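Local atomic coordinates of putative peptidase (Chlamydophila abortus, PDB entry 3CE2), a protein that probably degrades small peptides as a zinc-dependent oligopeptidase of the M3B family. Residues T74-I79 and T115-E120; A137-A142 and K154-S159; A172-P177 and V255-N260; D286-N291 and E590-A595; S443-S448 and E600-E605. All blocks are in the same frame, centred on the assembly; numbering follows the deposited sequence.

Contact 1 of 5, residues T74-I79 and T115-E120; sequences TTLFSI and TLFAEE
F117 reaches from helix 101-120 to helix 66-96 and meets I79 and L76 there. Its CG lies anti to the backbone N (chi1 -171°), which sends the ring out from its own helix toward the other. The closer part of the contact lies along the CD1-CE1-CZ side of that ring. I79 CG2 comes within 3.5 Å of F117 CE1 and 3.8 Å of F117 CD1, an oblique approach. The methyl gets there because it is the I79 branch placed anti to the backbone N. L76 adds a backbone atom rather than its branched end: L76 O lies 3.8 Å from F117 CZ, with L76 CB next, 4.2 Å from the same carbon. The ring thus bridges backbones that are well separated, for even the nearest CA atoms, those of I79 and F117, stand 8.7 Å apart. W53 packs edge-to-face with the F117 ring and L56 touches both F117 and I79, while E80 and L83 continue the ring's footing along helix 66-96. On the solvent side, S78 of one helix and A118 and E119 of the other are exposed and take no part. E120 is tied off by the backbone N-H groups of T52 and W53. The arrangement joins two consecutive helices, 66-96 and 101-120, through one phenylalanine, with the loop residues W53 and L56 alongside, in the largely helical fold of this M3B peptidase.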
# COMPACT_ATOMS: atom_id res chain seq x y z
N THR A 74 28.90 -6.98 0.55
CA THR A 74 29.23 -6.70 1.93
C THR A 74 29.43 -5.20 2.13
O THR A 74 29.00 -4.61 3.14
CB THR A 74 30.53 -7.48 2.30
OG1 THR A 74 30.18 -8.83 2.59
CG2 THR A 74 31.25 -6.88 3.51
N THR A 75 30.06 -4.59 1.15
CA THR A 75 30.52 -3.24 1.28
C THR A 75 29.41 -2.29 0.93
O THR A 75 29.29 -1.23 1.52
CB THR A 75 31.70 -2.99 0.33
OG1 THR A 75 32.85 -3.65 0.86
CG2 THR A 75 31.96 -1.51 0.20
N LEU A 76 28.58 -2.69 -0.03
CA LEU A 76 27.52 -1.80 -0.39
C LEU A 76 26.39 -1.85 0.64
O LEU A 76 25.81 -0.82 0.97
CB LEU A 76 27.10 -1.98 -1.85
CG LEU A 76 26.09 -2.99 -2.33
CD1 LEU A 76 24.70 -2.45 -2.05
CD2 LEU A 76 26.28 -3.15 -3.81
N PHE A 77 26.12 -3.03 1.19
CA PHE A 77 25.13 -3.12 2.27
C PHE A 77 25.55 -2.31 3.49
O PHE A 77 24.72 -1.83 4.25
CB PHE A 77 24.85 -4.57 2.68
CG PHE A 77 24.13 -5.36 1.62
CD1 PHE A 77 23.29 -4.73 0.71
CD2 PHE A 77 24.30 -6.74 1.53
CE1 PHE A 77 22.61 -5.46 -0.29
CE2 PHE A 77 23.64 -7.47 0.54
CZ PHE A 77 22.78 -6.83 -0.37
N SER A 78 26.85 -2.17 3.67
CA SER A 78 27.37 -1.52 4.86
C SER A 78 27.16 -0.02 4.75
O SER A 78 26.72 0.62 5.70
CB SER A 78 28.86 -1.82 4.97
OG SER A 78 29.28 -1.67 6.31
N ILE A 79 27.50 0.52 3.58
CA ILE A 79 27.32 1.93 3.26
C ILE A 79 25.84 2.27 3.30
O ILE A 79 25.41 3.18 4.03
CB ILE A 79 27.89 2.24 1.85
CG1 ILE A 79 29.43 2.29 1.90
CG2 ILE A 79 27.34 3.55 1.31
CD1 ILE A 79 30.07 2.20 0.55
N THR A 115 21.58 9.90 -3.77
CA THR A 115 21.53 9.95 -5.22
C THR A 115 22.91 9.67 -5.80
O THR A 115 23.06 9.11 -6.90
CB THR A 115 20.95 11.30 -5.73
OG1 THR A 115 19.72 11.56 -5.05
CG2 THR A 115 20.67 11.23 -7.24
N LEU A 116 23.93 10.04 -5.04
CA LEU A 116 25.29 9.82 -5.48
C LEU A 116 25.55 8.32 -5.42
O LEU A 116 25.90 7.69 -6.42
CB LEU A 116 26.26 10.57 -4.55
CG LEU A 116 27.29 11.52 -5.18
CD1 LEU A 116 26.72 12.22 -6.43
CD2 LEU A 116 27.74 12.55 -4.13
N PHE A 117 25.34 7.76 -4.24
CA PHE A 117 25.36 6.32 -4.05
C PHE A 117 24.67 5.60 -5.19
O PHE A 117 25.26 4.71 -5.81
CB PHE A 117 24.68 5.93 -2.74
CG PHE A 117 24.87 4.50 -2.39
CD1 PHE A 117 26.14 3.97 -2.25
CD2 PHE A 117 23.77 3.66 -2.21
CE1 PHE A 117 26.33 2.66 -1.93
CE2 PHE A 117 23.96 2.33 -1.88
CZ PHE A 117 25.24 1.83 -1.74
N ALA A 118 23.43 5.99 -5.46
CA ALA A 118 22.69 5.36 -6.54
C ALA A 118 23.39 5.50 -7.90
O ALA A 118 23.33 4.59 -8.74
CB ALA A 118 21.25 5.87 -6.58
N GLU A 119 24.05 6.62 -8.14
CA GLU A 119 24.74 6.80 -9.42
C GLU A 119 26.01 5.97 -9.42
O GLU A 119 26.27 5.20 -10.34
CB GLU A 119 25.04 8.27 -9.70
CG GLU A 119 23.85 9.01 -10.32
CD GLU A 119 23.83 10.51 -10.00
OE1 GLU A 119 24.75 11.00 -9.28
OE2 GLU A 119 22.87 11.19 -10.47
N GLU A 120 26.79 6.10 -8.36
CA GLU A 120 28.02 5.34 -8.29
C GLU A 120 27.81 3.82 -8.41
O GLU A 120 28.62 3.14 -9.03
CB GLU A 120 28.85 5.75 -7.08
CG GLU A 120 29.95 6.73 -7.47
CD GLU A 120 30.54 7.51 -6.31
OE1 GLU A 120 31.04 6.88 -5.35
OE2 GLU A 120 30.52 8.75 -6.38

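Contact 2 of 5, residues A137-A142 and K154-S159; sequences AQHLSA and KIFRLS
F156 has its CG anti to the carbonyl carbon (chi1 -64°), and L140 on the facing helix has the same first torsion (-64°), each group lying beside its own backbone N. The two belong to successive short helices, 133-141 and 149-156, a helix-loop-helix unit in the oligopeptidase F region of the chain. Their side chains run past each other in opposite directions. L140 CD2 arrives in the plane of the F156 ring, at its edge, 3.6 Å from F156 CD2, and L140 CG backs it up at 3.9 Å from the same atom. H139, one residue earlier, lies across the phenylalanine side chain at about a right angle: H139 CB is 3.9 Å from F156 CE2, and the imidazole carbon H139 CD2 is 4.1 Å from F156 CZ. Both nitrogens of that imidazole are engaged outside the pair, NE2 with L63 O and ND1 with S66 OG, which fixes the rotation of the ring, with CD2 the ring atom nearest the phenylalanine. L128 of helix 124-129 also packs on F156. Where the chain turns after F156, its carbonyl oxygen takes two donors from S159: the backbone N at 3.2 Å, and OG at 2.8 Å from F156 O, close to the line of the C=O bond.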
# COMPACT_ATOMS: atom_id res chain seq x y z
N ALA A 137 24.64 -19.80 -11.81
CA ALA A 137 24.50 -21.00 -10.97
C ALA A 137 25.66 -21.16 -10.00
O ALA A 137 25.47 -21.57 -8.86
CB ALA A 137 24.27 -22.28 -11.80
N GLN A 138 26.86 -20.78 -10.43
CA GLN A 138 28.00 -20.85 -9.53
C GLN A 138 27.78 -19.98 -8.31
O GLN A 138 28.14 -20.36 -7.20
CB GLN A 138 29.29 -20.46 -10.23
CG GLN A 138 30.47 -20.27 -9.27
CD GLN A 138 31.66 -19.50 -9.91
OE1 GLN A 138 32.03 -19.75 -11.07
NE2 GLN A 138 32.25 -18.57 -9.15
N HIS A 139 27.18 -18.80 -8.52
CA HIS A 139 26.95 -17.86 -7.42
C HIS A 139 25.80 -18.29 -6.52
O HIS A 139 25.86 -18.11 -5.30
CB HIS A 139 26.67 -16.47 -7.96
CG HIS A 139 27.89 -15.77 -8.47
ND1 HIS A 139 29.08 -15.75 -7.78
CD2 HIS A 139 28.09 -15.05 -9.60
CE1 HIS A 139 29.97 -15.06 -8.47
NE2 HIS A 139 29.39 -14.62 -9.57
N LEU A 140 24.75 -18.84 -7.12
CA LEU A 140 23.62 -19.32 -6.35
C LEU A 140 24.00 -20.57 -5.54
O LEU A 140 23.29 -20.95 -4.62
CB LEU A 140 22.41 -19.60 -7.24
CG LEU A 140 21.94 -18.31 -7.90
CD1 LEU A 140 20.68 -18.52 -8.72
CD2 LEU A 140 21.71 -17.25 -6.82
N SER A 141 25.14 -21.17 -5.89
CA SER A 141 25.68 -22.35 -5.23
C SER A 141 26.77 -22.04 -4.23
O SER A 141 27.12 -22.88 -3.42
CB SER A 141 26.33 -23.24 -6.26
OG SER A 141 25.37 -24.11 -6.76
N ALA A 142 27.38 -20.87 -4.34
CA ALA A 142 28.54 -20.59 -3.52
C ALA A 142 28.11 -20.33 -2.08
O ALA A 142 27.14 -19.61 -1.84
CB ALA A 142 29.35 -19.43 -4.09
N LYS A 154 16.72 -12.83 -6.73
CA LYS A 154 15.88 -11.74 -7.25
C LYS A 154 16.55 -10.99 -8.39
O LYS A 154 15.89 -10.54 -9.30
CB LYS A 154 15.55 -10.74 -6.15
CG LYS A 154 14.23 -10.96 -5.44
CD LYS A 154 14.00 -9.91 -4.31
CE LYS A 154 15.19 -9.86 -3.30
NZ LYS A 154 15.07 -8.85 -2.20
N ILE A 155 17.86 -10.83 -8.33
CA ILE A 155 18.53 -10.12 -9.40
C ILE A 155 18.83 -10.96 -10.63
O ILE A 155 18.66 -10.49 -11.75
CB ILE A 155 19.80 -9.50 -8.92
CG1 ILE A 155 19.46 -8.37 -7.92
CG2 ILE A 155 20.59 -9.01 -10.14
CD1 ILE A 155 20.68 -7.80 -7.17
N PHE A 156 19.28 -12.19 -10.44
CA PHE A 156 19.60 -13.09 -11.56
C PHE A 156 18.36 -13.56 -12.31
O PHE A 156 18.44 -13.96 -13.46
CB PHE A 156 20.38 -14.33 -11.07
CG PHE A 156 21.76 -14.04 -10.49
CD1 PHE A 156 22.64 -13.17 -11.11
CD2 PHE A 156 22.18 -14.68 -9.34
CE1 PHE A 156 23.92 -12.93 -10.58
CE2 PHE A 156 23.44 -14.44 -8.81
CZ PHE A 156 24.31 -13.55 -9.45
N ARG A 157 17.20 -13.53 -11.68
CA ARG A 157 15.99 -13.95 -12.37
C ARG A 157 15.68 -13.04 -13.56
O ARG A 157 14.88 -13.39 -14.44
CB ARG A 157 14.78 -13.98 -11.40
CG ARG A 157 14.63 -15.34 -10.74
CD ARG A 157 13.58 -15.36 -9.62
NE ARG A 157 12.23 -15.56 -10.14
CZ ARG A 157 11.37 -14.57 -10.33
NH1 ARG A 157 11.72 -13.31 -10.02
NH2 ARG A 157 10.17 -14.85 -10.82
N LEU A 158 16.30 -11.87 -13.59
CA LEU A 158 16.00 -10.87 -14.60
C LEU A 158 16.81 -11.08 -15.89
O LEU A 158 16.54 -10.46 -16.91
CB LEU A 158 16.22 -9.45 -14.04
CG LEU A 158 15.14 -9.04 -13.01
CD1 LEU A 158 15.39 -7.67 -12.36
CD2 LEU A 158 13.77 -9.13 -13.63
N SER A 159 17.79 -11.96 -15.81
CA SER A 159 18.66 -12.25 -16.95
C SER A 159 17.86 -12.72 -18.17
O SER A 159 18.12 -12.28 -19.28
CB SER A 159 19.65 -13.35 -16.54
OG SER A 159 18.94 -14.54 -16.20

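Contact 3 of 5, residues A172-P177 and V255-N260; sequences ASAFTP and VFYAKN
This is a surface contact in which two aromatic residues of helix 240-260 lean on the C-terminal end of helix 165-174 and the loop that follows it. Y257 and F256 point toward A174 and F175, and the meeting is one of van der Waals touches. A174 CB lies 3.8 Å from F256 CE2, approaching the ring at a slant. Y257 extends its hydroxyl end further, to the residue just beyond A174: Y257 OH is 3.5 Å from F175 CB. The same oxygen is modelled nearer still to the F175 backbone, though how near is doubtful. F175 N also lies close to it, but the geometry does not suit a hydrogen bond. F175 turns its CG anti to the backbone N (chi1 176°), leaving the phenolic oxygen near the plane of its ring, at the edge, and not over a face. The two aromatics of helix 240-260 also lie against each other: F256 CD2 sits 4.0 Å above the plane of the Y257 ring, displaced toward its rim. L171, a turn earlier on helix 165-174, and L178 in the loop both touch F256 and Y257. Helix 240-260 is also packed against helix 266-271, where C266 meets V255 and A258, and A269 meets A258.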
# COMPACT_ATOMS: atom_id res chain seq x y z
N ALA A 172 15.30 1.86 -21.74
CA ALA A 172 15.42 2.80 -20.63
C ALA A 172 15.17 4.21 -21.15
O ALA A 172 14.88 5.13 -20.39
CB ALA A 172 16.81 2.71 -19.99
N SER A 173 15.27 4.36 -22.46
CA SER A 173 15.29 5.67 -23.10
C SER A 173 13.87 6.07 -23.40
O SER A 173 13.52 7.24 -23.35
CB SER A 173 16.06 5.56 -24.40
OG SER A 173 16.73 6.77 -24.65
N ALA A 174 13.05 5.08 -23.71
CA ALA A 174 11.66 5.29 -24.04
C ALA A 174 10.86 5.79 -22.84
O ALA A 174 9.76 6.31 -22.99
CB ALA A 174 11.06 3.99 -24.57
N PHE A 175 11.42 5.62 -21.64
CA PHE A 175 10.67 5.91 -20.43
C PHE A 175 10.19 7.34 -20.48
O PHE A 175 9.01 7.63 -20.27
CB PHE A 175 11.50 5.67 -19.17
CG PHE A 175 10.78 6.04 -17.91
CD1 PHE A 175 9.81 5.19 -17.37
CD2 PHE A 175 11.04 7.26 -17.26
CE1 PHE A 175 9.12 5.55 -16.21
CE2 PHE A 175 10.35 7.62 -16.10
CZ PHE A 175 9.39 6.76 -15.57
N THR A 176 11.13 8.23 -20.78
CA THR A 176 10.87 9.66 -20.82
C THR A 176 9.65 10.02 -21.71
O THR A 176 8.63 10.47 -21.20
CB THR A 176 12.14 10.38 -21.26
OG1 THR A 176 13.15 10.14 -20.27
CG2 THR A 176 11.92 11.88 -21.38
N PRO A 177 9.74 9.79 -23.02
CA PRO A 177 8.60 10.08 -23.87
C PRO A 177 7.30 9.38 -23.44
O PRO A 177 6.20 9.92 -23.68
CB PRO A 177 9.04 9.56 -25.24
CG PRO A 177 10.20 8.69 -24.97
CD PRO A 177 10.88 9.30 -23.81
N VAL A 255 2.39 -2.83 -23.27
CA VAL A 255 2.55 -3.84 -24.32
C VAL A 255 3.91 -3.72 -25.00
O VAL A 255 4.55 -4.71 -25.29
CB VAL A 255 1.46 -3.74 -25.36
CG1 VAL A 255 1.72 -4.72 -26.50
CG2 VAL A 255 0.12 -4.00 -24.71
N PHE A 256 4.36 -2.49 -25.21
CA PHE A 256 5.65 -2.27 -25.82
C PHE A 256 6.75 -2.85 -24.95
O PHE A 256 7.58 -3.61 -25.43
CB PHE A 256 5.86 -0.77 -26.05
CG PHE A 256 7.30 -0.36 -26.15
CD1 PHE A 256 8.02 -0.55 -27.33
CD2 PHE A 256 7.94 0.27 -25.09
CE1 PHE A 256 9.33 -0.13 -27.44
CE2 PHE A 256 9.25 0.69 -25.19
CZ PHE A 256 9.95 0.48 -26.37
N TYR A 257 6.75 -2.49 -23.67
CA TYR A 257 7.79 -2.97 -22.76
C TYR A 257 7.72 -4.49 -22.55
O TYR A 257 8.74 -5.16 -22.49
CB TYR A 257 7.65 -2.29 -21.40
CG TYR A 257 8.25 -0.88 -21.27
CD1 TYR A 257 9.61 -0.65 -21.46
CD2 TYR A 257 7.45 0.20 -20.86
CE1 TYR A 257 10.16 0.62 -21.29
CE2 TYR A 257 7.99 1.48 -20.68
CZ TYR A 257 9.35 1.69 -20.90
OH TYR A 257 9.90 2.95 -20.72
N ALA A 258 6.51 -5.03 -22.43
CA ALA A 258 6.34 -6.45 -22.17
C ALA A 258 6.88 -7.32 -23.30
O ALA A 258 7.62 -8.27 -23.06
CB ALA A 258 4.86 -6.77 -21.96
N LYS A 259 6.49 -7.01 -24.52
CA LYS A 259 6.81 -7.91 -25.60
C LYS A 259 8.29 -7.79 -26.01
O LYS A 259 8.85 -8.71 -26.57
CB LYS A 259 5.85 -7.75 -26.79
CG LYS A 259 6.29 -6.76 -27.85
CD LYS A 259 5.18 -6.55 -28.88
CE LYS A 259 5.47 -5.32 -29.74
NZ LYS A 259 4.21 -4.82 -30.35
N ASN A 260 8.93 -6.69 -25.67
CA ASN A 260 10.36 -6.57 -25.94
C ASN A 260 11.27 -7.08 -24.81
O ASN A 260 12.48 -7.16 -24.96
CB ASN A 260 10.72 -5.14 -26.34
CG ASN A 260 10.06 -4.70 -27.64
OD1 ASN A 260 9.63 -5.53 -28.45
ND2 ASN A 260 9.96 -3.39 -27.84

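Contact 4 of 5, residues D286-N291 and E590-A595; sequences DIVKKN and EPIQKA
Aliphatic packing between two helices, 278-289 and 590-607, joins parts of the peptidase M3 region that are far apart in sequence, and I592 carries it. With CG1 anti to the backbone N (chi1 -162°) and CD1 extended beyond it, the isoleucine sends its terminal methyl across to the other helix. That methyl meets two residues in succession: I592 CD1 is 3.4 Å from I287 CG2 and 3.9 Å from V288 CG2. The I287 and I592 side chains slide past each other in opposite directions, which also brings the two branch methyls together, I287 CG2 being 3.9 Å from I592 CG2. V288, by contrast, lies across I592 at roughly a right angle. The backbones are separated by 8.3 Å at the CA atoms of I287 and I592, a separation that the methyls of I287, V288 and I592 bridge. In the helical fold around it the contact is buried: F596, one turn beyond I592, packs on I287, while I543 of helix 536-553 touches I592. V288 is met by F470 and V473 of helix 451-487 and by F508 of helix 494-509.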
# COMPACT_ATOMS: atom_id res chain seq x y z
N ASP A 286 -11.78 -14.74 -10.56
CA ASP A 286 -12.86 -15.69 -10.76
C ASP A 286 -13.58 -15.94 -9.44
O ASP A 286 -14.81 -15.82 -9.36
CB ASP A 286 -12.35 -16.99 -11.40
CG ASP A 286 -11.62 -16.74 -12.76
OD1 ASP A 286 -11.85 -15.68 -13.40
OD2 ASP A 286 -10.81 -17.59 -13.21
N ILE A 287 -12.83 -16.23 -8.39
CA ILE A 287 -13.49 -16.54 -7.11
C ILE A 287 -14.29 -15.35 -6.60
O ILE A 287 -15.40 -15.51 -6.11
CB ILE A 287 -12.51 -17.06 -6.03
CG1 ILE A 287 -12.51 -18.59 -6.00
CG2 ILE A 287 -12.98 -16.66 -4.69
CD1 ILE A 287 -11.82 -19.27 -7.19
N VAL A 288 -13.72 -14.16 -6.75
CA VAL A 288 -14.39 -12.97 -6.26
C VAL A 288 -15.70 -12.73 -7.02
O VAL A 288 -16.73 -12.50 -6.40
CB VAL A 288 -13.48 -11.74 -6.30
CG1 VAL A 288 -14.30 -10.50 -6.08
CG2 VAL A 288 -12.44 -11.84 -5.21
N LYS A 289 -15.66 -12.82 -8.35
CA LYS A 289 -16.90 -12.71 -9.13
C LYS A 289 -17.95 -13.73 -8.70
O LYS A 289 -19.12 -13.40 -8.58
CB LYS A 289 -16.63 -12.90 -10.62
CG LYS A 289 -15.93 -11.74 -11.26
CD LYS A 289 -15.71 -11.98 -12.75
CE LYS A 289 -14.91 -10.84 -13.37
NZ LYS A 289 -14.83 -10.98 -14.85
N LYS A 290 -17.54 -14.98 -8.47
CA LYS A 290 -18.50 -15.98 -8.00
C LYS A 290 -19.03 -15.68 -6.61
O LYS A 290 -19.96 -16.34 -6.18
CB LYS A 290 -17.92 -17.38 -8.02
CG LYS A 290 -17.70 -17.99 -9.40
CD LYS A 290 -17.13 -19.38 -9.21
CE LYS A 290 -16.03 -19.67 -10.20
NZ LYS A 290 -14.88 -20.38 -9.55
N ASN A 291 -18.45 -14.70 -5.90
CA ASN A 291 -19.01 -14.31 -4.60
C ASN A 291 -19.67 -12.96 -4.62
O ASN A 291 -19.99 -12.40 -3.54
CB ASN A 291 -17.99 -14.37 -3.49
CG ASN A 291 -17.46 -15.77 -3.28
OD1 ASN A 291 -17.83 -16.45 -2.32
ND2 ASN A 291 -16.60 -16.22 -4.18
N GLU A 590 -8.02 -21.67 0.01
CA GLU A 590 -8.27 -21.60 1.46
C GLU A 590 -8.23 -20.17 2.04
O GLU A 590 -9.17 -19.75 2.73
CB GLU A 590 -7.32 -22.52 2.22
CG GLU A 590 -7.51 -24.02 1.90
CD GLU A 590 -6.18 -24.77 1.67
OE1 GLU A 590 -5.28 -24.71 2.52
OE2 GLU A 590 -6.04 -25.44 0.62
N PRO A 591 -7.16 -19.42 1.77
CA PRO A 591 -7.12 -18.12 2.40
C PRO A 591 -8.34 -17.27 2.01
O PRO A 591 -8.95 -16.64 2.88
CB PRO A 591 -5.83 -17.51 1.85
CG PRO A 591 -5.00 -18.69 1.51
CD PRO A 591 -5.97 -19.65 0.93
N ILE A 592 -8.72 -17.27 0.74
CA ILE A 592 -9.87 -16.45 0.38
C ILE A 592 -11.18 -16.94 0.99
O ILE A 592 -12.08 -16.15 1.25
CB ILE A 592 -10.00 -16.23 -1.12
CG1 ILE A 592 -10.92 -15.03 -1.35
CG2 ILE A 592 -10.49 -17.49 -1.79
CD1 ILE A 592 -11.04 -14.58 -2.78
N GLN A 593 -11.28 -18.24 1.25
CA GLN A 593 -12.49 -18.76 1.88
C GLN A 593 -12.55 -18.35 3.33
O GLN A 593 -13.64 -18.06 3.86
CB GLN A 593 -12.56 -20.27 1.73
CG GLN A 593 -12.82 -20.67 0.30
CD GLN A 593 -13.22 -22.12 0.17
OE1 GLN A 593 -12.57 -23.01 0.73
NE2 GLN A 593 -14.30 -22.37 -0.58
N LYS A 594 -11.39 -18.30 3.98
CA LYS A 594 -11.32 -17.84 5.36
C LYS A 594 -11.69 -16.35 5.44
O LYS A 594 -12.35 -15.90 6.38
CB LYS A 594 -9.92 -18.08 5.94
CG LYS A 594 -9.69 -19.46 6.54
CD LYS A 594 -10.69 -19.68 7.66
CE LYS A 594 -10.33 -20.84 8.57
NZ LYS A 594 -11.43 -21.04 9.56
N ALA A 595 -11.28 -15.58 4.43
CA ALA A 595 -11.65 -14.18 4.37
C ALA A 595 -13.15 -14.06 4.26
O ALA A 595 -13.79 -13.36 5.04
CB ALA A 595 -10.97 -13.52 3.18

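Contact 5 of 5, residues S443-S448 and E600-E605; sequences SMLKES and EKKIQE
L445 and E605 lean across one another at a slant, so that a methyl meets a carboxylate: L445 CD1 lies 3.6 Å from E605 OE1. The other carboxylate oxygen is turned to the lysines of its own helix. E605 OE2 forms a salt bridge with K601 NZ at 3.3 Å, its hydrogen bond weak, and a long one with K602 NZ at 3.6 Å. K602 is drawn more strongly to D442, one turn before K446, and K602 CE passes 4.3 Å from L445 CD1. K446, bent at its last torsion (chi4 46°), crosses K601 at about a right angle, with K446 NZ 4.0 Å from K601 NZ. The nearby carboxylates of E605 and D442 probably offset this gathering of positive charge. I457 and L458 of helix 451-487 back L445. The short helical segments run 34° apart, their axes no nearer than 13.3 Å, and side chains from both span the gap. A leucine methyl is thus set beside an i, i+4 salt bridge, K601-E605, on helix 590-607, facing the end of helix 431-447, which follows the zinc ligand E430.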
# COMPACT_ATOMS: atom_id res chain seq x y z
N SER A 443 -12.97 -6.45 18.27
CA SER A 443 -12.98 -6.43 19.72
C SER A 443 -13.96 -5.41 20.28
O SER A 443 -14.58 -5.66 21.31
CB SER A 443 -11.60 -6.13 20.28
OG SER A 443 -10.71 -7.20 20.01
N MET A 444 -14.08 -4.27 19.61
CA MET A 444 -14.97 -3.20 20.08
C MET A 444 -16.43 -3.61 19.96
O MET A 444 -17.25 -3.20 20.77
CB MET A 444 -14.72 -1.87 19.36
CG MET A 444 -13.50 -1.15 19.84
SD MET A 444 -13.29 0.46 19.07
CE MET A 444 -14.47 1.41 20.05
N LEU A 445 -16.76 -4.40 18.94
CA LEU A 445 -18.11 -4.94 18.80
C LEU A 445 -18.44 -5.84 19.95
O LEU A 445 -19.44 -5.66 20.63
CB LEU A 445 -18.21 -5.80 17.56
CG LEU A 445 -18.37 -5.06 16.26
CD1 LEU A 445 -18.68 -6.11 15.20
CD2 LEU A 445 -19.51 -4.05 16.42
N LYS A 446 -17.61 -6.86 20.14
CA LYS A 446 -17.74 -7.76 21.26
C LYS A 446 -17.95 -6.99 22.55
O LYS A 446 -18.75 -7.39 23.38
CB LYS A 446 -16.49 -8.64 21.38
CG LYS A 446 -16.44 -9.82 20.41
CD LYS A 446 -15.12 -10.60 20.56
CE LYS A 446 -15.13 -11.94 19.79
NZ LYS A 446 -15.67 -11.83 18.39
N GLU A 447 -17.25 -5.87 22.72
CA GLU A 447 -17.27 -5.20 24.02
C GLU A 447 -18.41 -4.23 24.14
O GLU A 447 -18.65 -3.71 25.22
CB GLU A 447 -15.97 -4.45 24.28
CG GLU A 447 -14.78 -5.36 24.62
CD GLU A 447 -15.12 -6.41 25.68
OE1 GLU A 447 -15.59 -6.03 26.77
OE2 GLU A 447 -14.89 -7.62 25.42
N SER A 448 -19.09 -3.98 23.04
CA SER A 448 -20.04 -2.88 22.98
C SER A 448 -21.39 -3.25 23.56
O SER A 448 -21.79 -4.43 23.56
CB SER A 448 -20.22 -2.43 21.53
OG SER A 448 -21.21 -1.43 21.43
N GLU A 600 -18.87 -12.91 5.92
CA GLU A 600 -20.20 -13.47 6.08
C GLU A 600 -20.67 -13.32 7.50
O GLU A 600 -21.82 -12.95 7.75
CB GLU A 600 -20.17 -14.95 5.72
CG GLU A 600 -21.50 -15.64 5.82
CD GLU A 600 -22.39 -15.34 4.64
OE1 GLU A 600 -21.96 -15.59 3.49
OE2 GLU A 600 -23.53 -14.86 4.88
N LYS A 601 -19.77 -13.59 8.44
CA LYS A 601 -20.16 -13.51 9.83
C LYS A 601 -20.60 -12.10 10.17
O LYS A 601 -21.57 -11.90 10.89
CB LYS A 601 -19.03 -13.93 10.74
CG LYS A 601 -19.49 -14.14 12.13
CD LYS A 601 -18.35 -14.09 13.11
CE LYS A 601 -18.92 -14.03 14.52
NZ LYS A 601 -18.03 -13.34 15.47
N LYS A 602 -19.88 -11.13 9.63
CA LYS A 602 -20.12 -9.73 9.98
C LYS A 602 -21.41 -9.25 9.32
O LYS A 602 -22.17 -8.49 9.93
CB LYS A 602 -18.94 -8.87 9.53
CG LYS A 602 -17.69 -9.05 10.33
CD LYS A 602 -17.67 -8.16 11.53
CE LYS A 602 -16.47 -8.45 12.41
NZ LYS A 602 -16.84 -9.56 13.31
N ILE A 603 -21.66 -9.69 8.09
CA ILE A 603 -22.89 -9.33 7.42
C ILE A 603 -24.08 -9.84 8.23
O ILE A 603 -25.08 -9.14 8.38
CB ILE A 603 -22.96 -9.86 5.98
CG1 ILE A 603 -21.88 -9.19 5.12
CG2 ILE A 603 -24.33 -9.62 5.38
CD1 ILE A 603 -21.87 -9.65 3.70
N GLN A 604 -23.97 -11.06 8.76
CA GLN A 604 -25.05 -11.64 9.56
C GLN A 604 -25.23 -10.92 10.88
O GLN A 604 -26.36 -10.66 11.27
CB GLN A 604 -24.84 -13.13 9.81
CG GLN A 604 -25.17 -14.01 8.62
CD GLN A 604 -24.62 -15.43 8.78
OE1 GLN A 604 -24.66 -16.24 7.84
NE2 GLN A 604 -24.11 -15.74 9.98
N GLU A 605 -24.15 -10.58 11.58
CA GLU A 605 -24.32 -9.77 12.80
C GLU A 605 -25.12 -8.52 12.48
O GLU A 605 -26.06 -8.19 13.17
CB GLU A 605 -22.99 -9.35 13.41
CG GLU A 605 -22.15 -10.47 13.96
CD GLU A 605 -20.94 -9.95 14.74
OE1 GLU A 605 -21.03 -8.83 15.28
OE2 GLU A 605 -19.92 -10.67 14.82

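The contacts are strung out over a largely helical chain. Contacts 1, 2 and 3 open and close one after another, with centres about 21 Å apart for contacts 1 and 2 and about 25 Å for contacts 2 and 3. Contacts 1 and 2 each join consecutive helices, and contact 3 ties this first part, through helix 165-174, to helix 240-260 of the peptidase M3 region. Contacts 4 and 5 alternate along the sequence and share helix 590-607, which holds chain-distant parts of the M3 region together by docking against helices 278-289 and 431-447. Their nearest atoms are about 5 Å apart, whereas the centres of contacts 1 and 5 lie about 50 Å apart across the molecule.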